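Local coordinates for protein putative glycosyltransferase (GalT1) (Streptococcus parasanguinis, PDB 4PHR) that probably transfers sugars from nucleotide-activated donors, this piece being its GT-D-fold domain, which holds UDP and manganese, at residues 21-26 with 111-116; 155-160 with 266-271; 248-251 with 256-259. All blocks are in the same frame, centred on the assembly; numbering follows the deposited sequence.

Overall arrangement
Contact 1 lies at the three-stranded parallel sheet of this GT-D-fold domain, contact 2 at the five-stranded one, and contact 3 in a loop between helices 229-238 and 266-271. Contact 1 comes first along the chain, where helix 17-27 meets the loop before strand 115-116. Contact 2 joins the loop after strand 147-153 to helix 266-271, and contact 3 is nested inside the long excursion that contact 2 closes. The centres of contacts 2 and 3 are about 15 Å apart, and both contacts touch UDP; Thr155 OG1 also reaches Asp257 OD2 at 2.8 Å. Across the chain's centre, contact 1 lies well away from this UDP-touching pair, about 29 and 32 Å between centres.

Contact 1 of 3, residues 21-26 with 111-116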
loop_
_atom_site.group_PDB
_atom_site.type_symbol
_atom_site.label_atom_id
_atom_site.label_comp_id
_atom_site.label_asym_id
_atom_site.label_seq_id
_atom_site.Cartn_x
_atom_site.Cartn_y
_atom_site.Cartn_z
ATOM N N LEU A 21 6.519 1.349 11.428
ATOM C CA LEU A 21 5.682 0.391 12.138
ATOM C C LEU A 21 5.581 0.720 13.629
ATOM O O LEU A 21 4.514 0.580 14.232
ATOM C CB LEU A 21 6.194 -1.030 11.914
ATOM C CG LEU A 21 5.930 -1.536 10.490
ATOM C CD1 LEU A 21 6.711 -2.814 10.201
ATOM C CD2 LEU A 21 4.429 -1.740 10.239
ATOM N N LYS A 22 6.684 1.173 14.225
ATOM C CA LYS A 22 6.660 1.552 15.638
ATOM C C LYS A 22 5.713 2.724 15.834
ATOM O O LYS A 22 4.961 2.778 16.806
ATOM C CB LYS A 22 8.059 1.922 16.139
ATOM C CG LYS A 22 8.997 0.738 16.272
ATOM C CD LYS A 22 10.432 1.196 16.471
ATOM C CE LYS A 22 11.367 0.014 16.631
ATOM N NZ LYS A 22 12.784 0.392 16.359
ATOM N N TYR A 23 5.756 3.662 14.895
ATOM C CA TYR A 23 4.868 4.813 14.919
ATOM C C TYR A 23 3.399 4.390 14.854
ATOM O O TYR A 23 2.571 4.857 15.629
ATOM C CB TYR A 23 5.200 5.745 13.754
ATOM C CG TYR A 23 4.377 7.009 13.697
ATOM C CD1 TYR A 23 3.037 6.979 13.334
ATOM C CD2 TYR A 23 4.949 8.240 13.984
ATOM C CE1 TYR A 23 2.288 8.131 13.266
ATOM C CE2 TYR A 23 4.210 9.399 13.925
ATOM C CZ TYR A 23 2.882 9.345 13.568
ATOM O OH TYR A 23 2.143 10.500 13.501
ATOM N N ILE A 24 3.076 3.521 13.901
ATOM C CA ILE A 24 1.697 3.083 13.707
ATOM C C ILE A 24 1.147 2.410 14.964
ATOM O O ILE A 24 0.023 2.685 15.382
ATOM C CB ILE A 24 1.574 2.136 12.487
ATOM C CG1 ILE A 24 1.992 2.864 11.204
ATOM C CG2 ILE A 24 0.153 1.594 12.374
ATOM C CD1 ILE A 24 2.408 1.939 10.056
ATOM N N LYS A 25 1.950 1.536 15.558
ATOM C CA LYS A 25 1.543 0.794 16.752
ATOM C C LYS A 25 1.390 1.668 17.982
ATOM O O LYS A 25 0.373 1.611 18.678
ATOM C CB LYS A 25 2.557 -0.299 17.057
ATOM C CG LYS A 25 2.583 -1.388 16.028
ATOM C CD LYS A 25 3.750 -2.317 16.257
ATOM C CE LYS A 25 3.828 -3.341 15.141
ATOM N NZ LYS A 25 4.942 -4.298 15.354
ATOM N N HIS A 26 2.417 2.459 18.260
ATOM C CA HIS A 26 2.396 3.330 19.425
ATOM C C HIS A 26 1.152 4.202 19.363
ATOM O O HIS A 26 0.543 4.527 20.382
ATOM C CB HIS A 26 3.656 4.201 19.459
ATOM C CG HIS A 26 3.690 5.177 20.595
ATOM N ND1 HIS A 26 3.598 6.540 20.408
ATOM C CD2 HIS A 26 3.798 4.987 21.932
ATOM C CE1 HIS A 26 3.656 7.149 21.579
ATOM N NE2 HIS A 26 3.774 6.228 22.520
ATOM N N ALA A 111 6.161 18.404 4.860
ATOM C CA ALA A 111 5.899 17.985 6.235
ATOM C C ALA A 111 7.206 17.661 6.959
ATOM O O ALA A 111 8.207 17.338 6.320
ATOM C CB ALA A 111 4.961 16.782 6.256
ATOM N N PRO A 112 7.203 17.747 8.298
ATOM C CA PRO A 112 8.407 17.440 9.081
ATOM C C PRO A 112 8.899 16.002 8.897
ATOM O O PRO A 112 10.100 15.755 8.959
ATOM C CB PRO A 112 7.965 17.689 10.533
ATOM C CG PRO A 112 6.466 17.707 10.496
ATOM C CD PRO A 112 6.101 18.234 9.145
ATOM N N PHE A 113 7.979 15.070 8.672
ATOM C CA PHE A 113 8.347 13.682 8.416
ATOM C C PHE A 113 7.223 12.964 7.694
ATOM O O PHE A 113 6.069 13.392 7.743
ATOM C CB PHE A 113 8.658 12.945 9.721
ATOM C CG PHE A 113 7.459 12.743 10.602
ATOM C CD1 PHE A 113 7.111 13.691 11.552
ATOM C CD2 PHE A 113 6.676 11.602 10.482
ATOM C CE1 PHE A 113 6.004 13.506 12.362
ATOM C CE2 PHE A 113 5.571 11.412 11.291
ATOM C CZ PHE A 113 5.231 12.365 12.231
ATOM N N TYR A 114 7.579 11.871 7.026
ATOM C CA TYR A 114 6.613 10.981 6.390
ATOM C C TYR A 114 6.906 9.564 6.826
ATOM O O TYR A 114 8.032 9.261 7.205
ATOM C CB TYR A 114 6.729 11.075 4.863
ATOM C CG TYR A 114 6.318 12.428 4.329
ATOM C CD1 TYR A 114 7.248 13.451 4.184
ATOM C CD2 TYR A 114 4.994 12.689 3.990
ATOM C CE1 TYR A 114 6.871 14.698 3.705
ATOM C CE2 TYR A 114 4.607 13.922 3.506
ATOM C CZ TYR A 114 5.550 14.928 3.371
ATOM O OH TYR A 114 5.183 16.163 2.896
ATOM N N GLY A 115 5.899 8.695 6.781
ATOM C CA GLY A 115 6.138 7.273 6.933
ATOM C C GLY A 115 6.653 6.699 5.624
ATOM O O GLY A 115 6.742 7.414 4.626
ATOM N N SER A 116 6.977 5.407 5.620
ATOM C CA SER A 116 7.474 4.746 4.421
ATOM C C SER A 116 6.399 4.019 3.625
ATOM O O SER A 116 5.726 3.128 4.135
ATOM C CB SER A 116 8.550 3.727 4.786
ATOM O OG SER A 116 9.004 3.057 3.619
#
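At the edge strand of the three-stranded parallel sheet, helix 17-27 meets the loop before strand 115-116, and the meeting is made by two aromatic rings, Tyr23 of the helix and Phe113 of the loop. Tyr23 CE2 lies 3.6 Å from Phe113 CZ and about as far from Phe113 CE2, so the far end of the phenylalanine is what reaches the tyrosine. The side chains cross at about a right angle, and the ring planes are 56° apart with centroids 5.6 Å apart, an oblique pairing. Phe113 CG sits between its backbone N and carbonyl carbon (chi1 68°), which carries the ring toward the helix; Tyr23 sends its own out to meet it, with CG opposite the backbone N (chi1 -178°). The tyrosine hydroxyl lies at the phenylalanine ring's edge, in its plane, with Tyr23 OH 3.8 Å from Phe113 CZ. Both rings also rest on Leu73 of strand 72-76. Phe113, with no polar end, suits a place against Tyr23 and Leu73. Tyrosine suits the helix because its ring adds apolar surface while its hydroxyl bonds Asp69 O. The ring contact itself is van der Waals and sets no bond direction; polar ties nearby come from that hydroxyl and from Ser116 N to Ser20 OG.

Contact 2 of 3, residues 155-160 with 266-271; sequences TSRSGV and QEYQEQ. With UDP (uridine-5'-diphosphate), chain B.
Tyr268 and Arg157 meet with the ring carbon CE2 over the centre of the guanidinium: Arg157 CZ is 3.7 Å from Tyr268 CE2. The two planes are tilted 38° apart, so the groups overlap obliquely instead of lying flat on each other. At the para-related CD1, on the same side of the ring plane, Val160 CG2 packs 3.5 Å from Tyr268 CD1; this methyl of the beta-branched valine gives the tyrosine an apolar neighbour as well as a cationic one. Beyond this first shell, a water bridges the segments, accepting from Arg157 N at 3.0 Å and lying 2.6 Å from Tyr268 OH; it gives a buried backbone N-H and a buried hydroxyl a common partner. Arg157 runs extended from CG to NE, taking its guanidinium out to the ring, and Arg157 NH1 is hydrogen-bonded to the backbone oxygen of Glu263. A type II beta turn, closed by Val160 N to Arg157 O, brings both residues to the same ring; Gly159 fits its positive phi. One residue earlier, Ser156 OG is hydrogen-bonded to UDP O3' at 2.9 Å; a serine, short and able to donate or accept, suits a place beside the ribose. The loop follows strand 147-153, while helix 266-271 leads into edge strand 272-275 of the five-stranded sheet, and Tyr268 also rests on Arg173 and Val175 of intervening strand 170-176.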
loop_
_atom_site.group_PDB
_atom_site.type_symbol
_atom_site.label_atom_id
_atom_site.label_comp_id
_atom_site.label_asym_id
_atom_site.label_seq_id
_atom_site.Cartn_x
_atom_site.Cartn_y
_atom_site.Cartn_z
ATOM N N THR A 155 -8.730 -10.104 -7.571
ATOM C CA THR A 155 -7.529 -10.914 -7.816
ATOM C C THR A 155 -6.487 -10.809 -6.689
ATOM O O THR A 155 -5.506 -11.555 -6.678
ATOM C CB THR A 155 -6.855 -10.568 -9.170
ATOM O OG1 THR A 155 -6.431 -9.193 -9.169
ATOM C CG2 THR A 155 -7.818 -10.806 -10.318
ATOM N N SER A 156 -6.693 -9.895 -5.747
ATOM C CA SER A 156 -5.710 -9.624 -4.690
ATOM C C SER A 156 -5.471 -10.848 -3.802
ATOM O O SER A 156 -4.326 -11.253 -3.562
ATOM C CB SER A 156 -6.166 -8.445 -3.826
ATOM O OG SER A 156 -6.308 -7.264 -4.593
ATOM N N ARG A 157 -6.557 -11.423 -3.299
ATOM C CA ARG A 157 -6.505 -12.648 -2.496
ATOM C C ARG A 157 -5.392 -12.617 -1.446
ATOM O O ARG A 157 -4.586 -13.551 -1.304
ATOM C CB ARG A 157 -6.424 -13.859 -3.419
ATOM C CG ARG A 157 -7.641 -13.884 -4.331
ATOM C CD ARG A 157 -7.684 -15.029 -5.293
ATOM N NE ARG A 157 -8.979 -15.013 -5.968
ATOM C CZ ARG A 157 -9.787 -16.061 -6.060
ATOM N NH1 ARG A 157 -9.426 -17.222 -5.538
ATOM N NH2 ARG A 157 -10.950 -15.947 -6.686
ATOM N N SER A 158 -5.374 -11.531 -0.686
ATOM C CA SER A 158 -4.301 -11.289 0.264
ATOM C C SER A 158 -4.339 -12.332 1.371
ATOM O O SER A 158 -5.365 -12.530 2.030
ATOM C CB SER A 158 -4.408 -9.876 0.852
ATOM O OG SER A 158 -4.290 -8.876 -0.155
ATOM N N GLY A 159 -3.212 -13.005 1.568
ATOM C CA GLY A 159 -3.104 -14.023 2.593
ATOM C C GLY A 159 -3.663 -15.371 2.186
ATOM O O GLY A 159 -3.538 -16.341 2.922
ATOM N N VAL A 160 -4.260 -15.454 1.003
ATOM C CA VAL A 160 -4.884 -16.702 0.584
ATOM C C VAL A 160 -3.813 -17.697 0.150
ATOM O O VAL A 160 -2.995 -17.409 -0.720
ATOM C CB VAL A 160 -5.918 -16.485 -0.534
ATOM C CG1 VAL A 160 -6.485 -17.823 -0.994
ATOM C CG2 VAL A 160 -7.028 -15.568 -0.038
ATOM N N GLN A 266 -12.610 -22.526 -0.199
ATOM C CA GLN A 266 -13.808 -22.424 0.619
ATOM C C GLN A 266 -13.623 -21.405 1.739
ATOM O O GLN A 266 -14.519 -20.606 2.013
ATOM C CB GLN A 266 -14.186 -23.792 1.194
ATOM C CG GLN A 266 -15.447 -23.782 2.041
ATOM C CD GLN A 266 -15.967 -25.177 2.333
ATOM O OE1 GLN A 266 -15.501 -26.159 1.755
ATOM N NE2 GLN A 266 -16.940 -25.271 3.233
ATOM N N GLU A 267 -12.457 -21.426 2.378
ATOM C CA GLU A 267 -12.191 -20.516 3.488
ATOM C C GLU A 267 -12.242 -19.054 3.034
ATOM O O GLU A 267 -12.851 -18.210 3.688
ATOM C CB GLU A 267 -10.848 -20.835 4.151
ATOM C CG GLU A 267 -10.519 -19.931 5.329
ATOM C CD GLU A 267 -9.447 -20.503 6.239
ATOM O OE1 GLU A 267 -8.611 -21.295 5.755
ATOM O OE2 GLU A 267 -9.448 -20.165 7.443
ATOM N N TYR A 268 -11.597 -18.758 1.912
ATOM C CA TYR A 268 -11.650 -17.428 1.318
ATOM C C TYR A 268 -13.093 -17.059 0.989
ATOM O O TYR A 268 -13.576 -15.988 1.361
ATOM C CB TYR A 268 -10.755 -17.386 0.070
ATOM C CG TYR A 268 -10.926 -16.190 -0.844
ATOM C CD1 TYR A 268 -10.453 -14.933 -0.486
ATOM C CD2 TYR A 268 -11.518 -16.336 -2.095
ATOM C CE1 TYR A 268 -10.597 -13.838 -1.341
ATOM C CE2 TYR A 268 -11.662 -15.256 -2.953
ATOM C CZ TYR A 268 -11.202 -14.010 -2.574
ATOM O OH TYR A 268 -11.355 -12.951 -3.447
ATOM N N GLN A 269 -13.797 -17.954 0.305
ATOM C CA GLN A 269 -15.171 -17.666 -0.077
ATOM C C GLN A 269 -16.033 -17.346 1.140
ATOM O O GLN A 269 -16.827 -16.404 1.118
ATOM C CB GLN A 269 -15.766 -18.827 -0.880
ATOM C CG GLN A 269 -15.002 -19.123 -2.164
ATOM C CD GLN A 269 -15.090 -17.993 -3.172
ATOM O OE1 GLN A 269 -16.043 -17.215 -3.165
ATOM N NE2 GLN A 269 -14.089 -17.893 -4.042
ATOM N N GLU A 270 -15.853 -18.107 2.213
ATOM C CA GLU A 270 -16.650 -17.906 3.420
ATOM C C GLU A 270 -16.314 -16.591 4.136
ATOM O O GLU A 270 -17.105 -16.093 4.932
ATOM C CB GLU A 270 -16.493 -19.103 4.361
ATOM C CG GLU A 270 -17.152 -20.374 3.828
ATOM C CD GLU A 270 -16.732 -21.626 4.577
ATOM O OE1 GLU A 270 -15.705 -21.583 5.289
ATOM O OE2 GLU A 270 -17.430 -22.655 4.451
ATOM N N GLN A 271 -15.149 -16.022 3.843
ATOM C CA GLN A 271 -14.770 -14.731 4.407
ATOM C C GLN A 271 -15.398 -13.551 3.665
ATOM O O GLN A 271 -15.477 -12.449 4.198
ATOM C CB GLN A 271 -13.245 -14.584 4.431
ATOM C CG GLN A 271 -12.554 -15.544 5.386
ATOM C CD GLN A 271 -11.035 -15.554 5.247
ATOM O OE1 GLN A 271 -10.473 -14.978 4.313
ATOM N NE2 GLN A 271 -10.364 -16.215 6.183
HETATM N N1 UDP B . -6.048 -3.049 -6.767
HETATM C C2 UDP B . -7.360 -3.421 -6.929
HETATM N N3 UDP B . -8.220 -2.611 -7.631
HETATM C C4 UDP B . -7.781 -1.424 -8.169
HETATM C C5 UDP B . -6.451 -1.039 -8.002
HETATM C C6 UDP B . -5.574 -1.946 -7.418
HETATM O O2 UDP B . -7.768 -4.490 -6.475
HETATM O O4 UDP B . -8.599 -0.717 -8.766
HETATM C "C1'" UDP B . -5.171 -3.893 -5.942
HETATM C "C2'" UDP B . -4.145 -4.774 -6.604
HETATM O "O2'" UDP B . -4.739 -5.967 -7.071
HETATM C "C3'" UDP B . -3.200 -5.019 -5.448
HETATM C "C4'" UDP B . -3.250 -3.706 -4.685
HETATM O "O4'" UDP B . -4.403 -3.004 -5.157
HETATM O "O3'" UDP B . -3.706 -6.041 -4.618
HETATM C "C5'" UDP B . -1.990 -2.875 -4.894
HETATM O "O5'" UDP B . -2.147 -1.635 -4.216
HETATM P PA UDP B . -1.017 -0.489 -4.254
HETATM O O1A UDP B . -0.887 0.029 -5.630
HETATM O O2A UDP B . -1.398 0.495 -3.213
HETATM O O3A UDP B . 0.311 -1.333 -3.867
HETATM P PB UDP B . 1.847 -0.899 -3.539
HETATM O O1B UDP B . 2.635 -1.275 -4.749
HETATM O O2B UDP B . 2.196 -1.735 -2.366
HETATM O O3B UDP B . 1.893 0.575 -3.278
HETATM O O HOH W 1 -9.563 -11.029 -3.158
#

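Contact 3 of 3, residues 248-251 with 256-259; sequences NKHT and YDEG. With UDP (uridine-5'-diphosphate), chain B.
His250 lays one face of its imidazole against the UDP ribose, with O2' over the centre of the ring, 3.5 Å above its plane; the closest atoms are His250 CD2 and UDP O2', 3.5 Å apart. Away from that face, the ring is gripped at its edge by Asp257. His250 ND1 donates a hydrogen bond to Asp257 OD1 at 2.6 Å, and the N-H...O angle of 163° makes it nearly straight. The acceptor lies almost exactly in the imidazole plane. Seen from the carboxylate, the nitrogen arrives on the syn side of OD1, tilted 24° out of the carboxylate plane, and the two planes themselves are almost perpendicular. With CG opposite the backbone N (chi1 171°), the rotamer turns a face to the ribose and the ND1 edge to Asp257.

Asp257, in the second shell behind His250, has further partners. A water probably donates to Asp257 OD1 at 2.8 Å and accepts from Thr251 N at 3.1 Å, so the same oxygen that takes the histidine N-H is also joined through solvent to the neighbouring backbone. Asp257 OD2 is held by the hydroxyl of Thr155, and the other ring nitrogen, His250 NE2, is hydrogen-bonded to His228, a UDP-binding residue. Histidine suits this place because a flat ring can cover the ribose while ND1 meets Asp257 at the edge and NE2 bonds His228; aspartate suits its own because each carboxylate oxygen has a partner.

Partners at both nitrogens restrict rotation of the imidazole and keep its face toward the sugar. The contact thus implies a ribose wall whose orientation is probably held by bonds at both nitrogens, with Asp257 acting from the second shell of the nucleotide pocket.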
loop_
_atom_site.group_PDB
_atom_site.type_symbol
_atom_site.label_atom_id
_atom_site.label_comp_id
_atom_site.label_asym_id
_atom_site.label_seq_id
_atom_site.Cartn_x
_atom_site.Cartn_y
_atom_site.Cartn_z
ATOM N N ASN A 248 -1.738 -18.096 -9.043
ATOM C CA ASN A 248 -3.073 -18.248 -8.485
ATOM C C ASN A 248 -3.745 -16.945 -8.069
ATOM O O ASN A 248 -4.858 -16.952 -7.553
ATOM C CB ASN A 248 -3.041 -19.240 -7.311
ATOM C CG ASN A 248 -2.116 -18.790 -6.179
ATOM O OD1 ASN A 248 -1.089 -18.151 -6.414
ATOM N ND2 ASN A 248 -2.481 -19.125 -4.946
ATOM N N LYS A 249 -3.071 -15.824 -8.296
ATOM C CA LYS A 249 -3.589 -14.537 -7.870
ATOM C C LYS A 249 -2.807 -13.438 -8.561
ATOM O O LYS A 249 -1.845 -13.707 -9.274
ATOM C CB LYS A 249 -3.464 -14.389 -6.354
ATOM C CG LYS A 249 -2.039 -14.512 -5.851
ATOM C CD LYS A 249 -1.901 -14.169 -4.375
ATOM C CE LYS A 249 -2.104 -15.386 -3.500
ATOM N NZ LYS A 249 -1.797 -15.092 -2.068
ATOM N N HIS A 250 -3.226 -12.200 -8.340
ATOM C CA HIS A 250 -2.491 -11.023 -8.799
ATOM C C HIS A 250 -1.052 -11.021 -8.279
ATOM O O HIS A 250 -0.810 -11.377 -7.131
ATOM C CB HIS A 250 -3.218 -9.778 -8.273
ATOM C CG HIS A 250 -2.468 -8.500 -8.479
ATOM N ND1 HIS A 250 -2.415 -7.860 -9.697
ATOM C CD2 HIS A 250 -1.751 -7.740 -7.621
ATOM C CE1 HIS A 250 -1.699 -6.757 -9.578
ATOM N NE2 HIS A 250 -1.281 -6.663 -8.329
ATOM N N THR A 251 -0.108 -10.602 -9.118
ATOM C CA THR A 251 1.269 -10.399 -8.683
ATOM C C THR A 251 1.701 -8.954 -8.900
ATOM O O THR A 251 1.536 -8.416 -9.990
ATOM C CB THR A 251 2.264 -11.285 -9.464
ATOM O OG1 THR A 251 1.847 -12.653 -9.424
ATOM C CG2 THR A 251 3.641 -11.184 -8.839
ATOM N N TYR A 256 -1.287 -6.340 -15.820
ATOM C CA TYR A 256 -2.494 -6.593 -16.599
ATOM C C TYR A 256 -3.359 -7.724 -16.037
ATOM O O TYR A 256 -4.413 -8.036 -16.589
ATOM C CB TYR A 256 -2.120 -6.883 -18.056
ATOM C CG TYR A 256 -1.189 -5.847 -18.650
ATOM C CD1 TYR A 256 -1.680 -4.638 -19.125
ATOM C CD2 TYR A 256 0.180 -6.074 -18.728
ATOM C CE1 TYR A 256 -0.837 -3.689 -19.663
ATOM C CE2 TYR A 256 1.031 -5.129 -19.269
ATOM C CZ TYR A 256 0.516 -3.937 -19.732
ATOM O OH TYR A 256 1.354 -2.988 -20.273
ATOM N N ASP A 257 -2.919 -8.329 -14.936
ATOM C CA ASP A 257 -3.599 -9.497 -14.366
ATOM C C ASP A 257 -3.854 -10.567 -15.430
ATOM O O ASP A 257 -4.949 -11.125 -15.520
ATOM C CB ASP A 257 -4.906 -9.098 -13.661
ATOM C CG ASP A 257 -4.698 -8.719 -12.196
ATOM O OD1 ASP A 257 -3.640 -9.065 -11.625
ATOM O OD2 ASP A 257 -5.601 -8.083 -11.608
ATOM N N GLU A 258 -2.832 -10.851 -16.228
ATOM C CA GLU A 258 -2.921 -11.864 -17.273
ATOM C C GLU A 258 -2.397 -13.208 -16.786
ATOM O O GLU A 258 -1.500 -13.274 -15.944
ATOM C CB GLU A 258 -2.136 -11.416 -18.509
ATOM C CG GLU A 258 -2.765 -10.246 -19.259
ATOM C CD GLU A 258 -1.839 -9.654 -20.306
ATOM O OE1 GLU A 258 -0.636 -9.994 -20.291
ATOM O OE2 GLU A 258 -2.313 -8.851 -21.144
ATOM N N GLY A 259 -2.965 -14.285 -17.313
ATOM C CA GLY A 259 -2.460 -15.620 -17.060
ATOM C C GLY A 259 -2.761 -16.162 -15.678
ATOM O O GLY A 259 -2.111 -17.106 -15.230
HETATM N N1 UDP B . -6.048 -3.049 -6.767
HETATM C C2 UDP B . -7.360 -3.421 -6.929
HETATM N N3 UDP B . -8.220 -2.611 -7.631
HETATM C C4 UDP B . -7.781 -1.424 -8.169
HETATM C C5 UDP B . -6.451 -1.039 -8.002
HETATM C C6 UDP B . -5.574 -1.946 -7.418
HETATM O O2 UDP B . -7.768 -4.490 -6.475
HETATM O O4 UDP B . -8.599 -0.717 -8.766
HETATM C "C1'" UDP B . -5.171 -3.893 -5.942
HETATM C "C2'" UDP B . -4.145 -4.774 -6.604
HETATM O "O2'" UDP B . -4.739 -5.967 -7.071
HETATM C "C3'" UDP B . -3.200 -5.019 -5.448
HETATM C "C4'" UDP B . -3.250 -3.706 -4.685
HETATM O "O4'" UDP B . -4.403 -3.004 -5.157
HETATM O "O3'" UDP B . -3.706 -6.041 -4.618
HETATM C "C5'" UDP B . -1.990 -2.875 -4.894
HETATM O "O5'" UDP B . -2.147 -1.635 -4.216
HETATM P PA UDP B . -1.017 -0.489 -4.254
HETATM O O1A UDP B . -0.887 0.029 -5.630
HETATM O O2A UDP B . -1.398 0.495 -3.213
HETATM O O3A UDP B . 0.311 -1.333 -3.867
HETATM P PB UDP B . 1.847 -0.899 -3.539
HETATM O O1B UDP B . 2.635 -1.275 -4.749
HETATM O O2B UDP B . 2.196 -1.735 -2.366
HETATM O O3B UDP B . 1.893 0.575 -3.278
HETATM O O HOH W 2 -0.904 -9.717 -11.930
#